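P protein (Mumps virus, PDB 3BBZ) probably tethers the viral polymerase to the nucleocapsid, through the small helical nucleocapsid-binding domain of the phosphoprotein. Local coordinates at residues Gln22-Arg27 against Arg42-Ser47. The protein carries 1 engineered substitution. Residues are numbered along the deposited sequence; the frame is centred on the assembly and turned at random.
Sequences QAFEQR and RDIIRS
Phe24 lays one face of its ring over Ile44, whose CG1 sits 3.8 Å from the ring centroid, almost straight above it. This is a CH-pi contact. Ile44 reaches it because CG1 lies anti to its own carbonyl carbon (chi1 -68°), beside the backbone N. The far end of the ring meets backbone: Phe24 CZ is 3.7 Å from Asp43 O. Ser47 OG lies at the ring edge and bonds back to Asp43 O at 2.9 Å. The same oxygen also takes the helix bond from Ser47 N.

Beside the ring runs Arg27, extended from CG to NE. Its NH1 and NH2 both grip Asp43 OD2, end-on, and the NH1 bond is 2.8 Å. NH1 uses the anti lone pair of OD2. The guanidinium and carboxylate planes are 38° apart. Arg42 takes Asp43 side-on: NE meets OD1 at 3.1 Å from above the carboxylate plane, and NH2 makes a nearly straight bond (N-H...O 171°) to OD2 on the syn side, well tilted from that plane. Arg46 NH1 adds a weak bond to OD1.

The contact joins helix 18-29 to helix 34-47 in a three-helix bundle; the segments 22-27 and 42-47 run nearly antiparallel. Helix 3-14 completes the core, with Ile11 touching both Phe24 and Ile44. Arg27 NH2 and Arg42 NH2 come within 4.0 Å, but the carboxylate they share probably offsets their charge. Three N-H donors converge on OD2, so Asp43 is likely to stay ionised and links the two helices beside the apolar core.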
loop_
_atom_site.group_PDB
_atom_site.type_symbol
_atom_site.label_atom_id
_atom_site.label_comp_id
_atom_site.label_asym_id
_atom_site.label_seq_id
_atom_site.Cartn_x
_atom_site.Cartn_y
_atom_site.Cartn_z
ATOM N N GLN A 22 -2.109 -7.879 4.118
ATOM C CA GLN A 22 -2.655 -7.441 5.446
ATOM C C GLN A 22 -1.766 -6.407 6.098
ATOM O O GLN A 22 -2.287 -5.500 6.726
ATOM C CB GLN A 22 -2.815 -8.583 6.481
ATOM C CG GLN A 22 -3.598 -9.870 6.023
ATOM C CD GLN A 22 -3.153 -11.171 6.783
ATOM O OE1 GLN A 22 -2.453 -11.114 7.836
ATOM N NE2 GLN A 22 -3.507 -12.344 6.220
ATOM N N ALA A 23 -0.433 -6.570 5.978
ATOM C CA ALA A 23 0.537 -5.615 6.561
ATOM C C ALA A 23 0.499 -4.262 5.882
ATOM O O ALA A 23 0.494 -3.239 6.568
ATOM C CB ALA A 23 1.980 -6.186 6.546
ATOM N N PHE A 24 0.414 -4.254 4.535
ATOM C CA PHE A 24 0.299 -3.002 3.767
ATOM C C PHE A 24 -0.998 -2.258 4.097
ATOM O O PHE A 24 -1.019 -1.016 4.231
ATOM C CB PHE A 24 0.350 -3.282 2.262
ATOM C CG PHE A 24 1.723 -3.176 1.656
ATOM C CD1 PHE A 24 2.223 -4.193 0.830
ATOM C CD2 PHE A 24 2.517 -2.081 1.889
ATOM C CE1 PHE A 24 3.524 -4.094 0.237
ATOM C CE2 PHE A 24 3.821 -1.981 1.329
ATOM C CZ PHE A 24 4.303 -2.984 0.492
ATOM N N GLU A 25 -2.077 -3.020 4.284
ATOM C CA GLU A 25 -3.388 -2.431 4.579
ATOM C C GLU A 25 -3.401 -1.892 6.014
ATOM O O GLU A 25 -4.005 -0.853 6.287
ATOM C CB GLU A 25 -4.484 -3.478 4.417
ATOM C CG GLU A 25 -4.866 -3.838 2.976
ATOM C CD GLU A 25 -5.842 -5.034 2.903
ATOM O OE1 GLU A 25 -6.188 -5.621 3.980
ATOM O OE2 GLU A 25 -6.299 -5.353 1.766
ATOM N N GLN A 26 -2.732 -2.592 6.940
ATOM C CA GLN A 26 -2.521 -2.038 8.280
ATOM C C GLN A 26 -1.703 -0.764 8.187
ATOM O O GLN A 26 -2.049 0.199 8.807
ATOM C CB GLN A 26 -1.837 -3.046 9.204
ATOM C CG GLN A 26 -2.760 -4.183 9.697
ATOM C CD GLN A 26 -3.317 -3.947 11.109
ATOM O OE1 GLN A 26 -3.244 -2.836 11.618
ATOM N NE2 GLN A 26 -3.892 -5.002 11.729
ATOM N N ARG A 27 -0.609 -0.782 7.418
ATOM C CA ARG A 27 0.201 0.415 7.150
ATOM C C ARG A 27 -0.608 1.576 6.562
ATOM O O ARG A 27 -0.536 2.714 7.026
ATOM C CB ARG A 27 1.380 0.040 6.237
ATOM C CG ARG A 27 2.559 1.000 6.284
ATOM C CD ARG A 27 3.858 0.398 5.701
ATOM N NE ARG A 27 4.792 1.483 5.348
ATOM C CZ ARG A 27 5.686 1.434 4.348
ATOM N NH1 ARG A 27 5.808 0.354 3.585
ATOM N NH2 ARG A 27 6.481 2.478 4.112
ATOM N N ARG A 42 5.782 3.776 -2.699
ATOM C CA ARG A 42 7.143 3.379 -3.074
ATOM C C ARG A 42 7.358 1.878 -2.766
ATOM O O ARG A 42 7.837 1.129 -3.623
ATOM C CB ARG A 42 8.154 4.227 -2.303
ATOM C CG ARG A 42 9.586 3.820 -2.454
ATOM C CD ARG A 42 10.395 4.390 -1.246
ATOM N NE ARG A 42 10.010 3.751 0.012
ATOM C CZ ARG A 42 10.237 4.268 1.225
ATOM N NH1 ARG A 42 10.816 5.442 1.371
ATOM N NH2 ARG A 42 9.859 3.591 2.300
ATOM N N ASP A 43 7.002 1.435 -1.555
ATOM C CA ASP A 43 7.230 0.013 -1.211
ATOM C C ASP A 43 6.319 -0.978 -1.937
ATOM O O ASP A 43 6.761 -2.083 -2.178
ATOM C CB ASP A 43 7.228 -0.212 0.293
ATOM C CG ASP A 43 8.369 0.531 0.973
ATOM O OD1 ASP A 43 9.433 0.764 0.300
ATOM O OD2 ASP A 43 8.186 0.913 2.147
ATOM N N ILE A 44 5.074 -0.609 -2.249
ATOM C CA ILE A 44 4.184 -1.403 -3.125
ATOM C C ILE A 44 4.788 -1.608 -4.521
ATOM O O ILE A 44 4.876 -2.745 -5.035
ATOM C CB ILE A 44 2.760 -0.824 -3.243
ATOM C CG1 ILE A 44 2.033 -0.953 -1.926
ATOM C CG2 ILE A 44 1.920 -1.666 -4.248
ATOM C CD1 ILE A 44 0.808 -0.057 -1.812
ATOM N N ILE A 45 5.302 -0.523 -5.104
ATOM C CA ILE A 45 5.897 -0.584 -6.459
ATOM C C ILE A 45 7.115 -1.505 -6.483
ATOM O O ILE A 45 7.268 -2.302 -7.398
ATOM C CB ILE A 45 6.290 0.840 -6.970
ATOM C CG1 ILE A 45 5.050 1.698 -7.152
ATOM C CG2 ILE A 45 7.046 0.760 -8.295
ATOM C CD1 ILE A 45 5.311 3.244 -7.115
ATOM N N ARG A 46 7.986 -1.369 -5.489
ATOM C CA ARG A 46 9.199 -2.189 -5.332
ATOM C C ARG A 46 8.907 -3.679 -5.167
ATOM O O ARG A 46 9.662 -4.517 -5.675
ATOM C CB ARG A 46 9.990 -1.751 -4.095
ATOM C CG ARG A 46 10.898 -0.557 -4.272
ATOM C CD ARG A 46 11.283 0.007 -2.919
ATOM N NE ARG A 46 12.188 1.159 -3.056
ATOM C CZ ARG A 46 12.715 1.808 -2.028
ATOM N NH1 ARG A 46 12.406 1.428 -0.789
ATOM N NH2 ARG A 46 13.549 2.838 -2.225
ATOM N N SER A 47 7.840 -3.990 -4.408
ATOM C CA SER A 47 7.495 -5.354 -4.016
ATOM C C SER A 47 7.081 -6.222 -5.176
ATOM O O SER A 47 7.172 -7.444 -5.074
ATOM C CB SER A 47 6.453 -5.386 -2.886
ATOM O OG SER A 47 7.057 -4.886 -1.701
#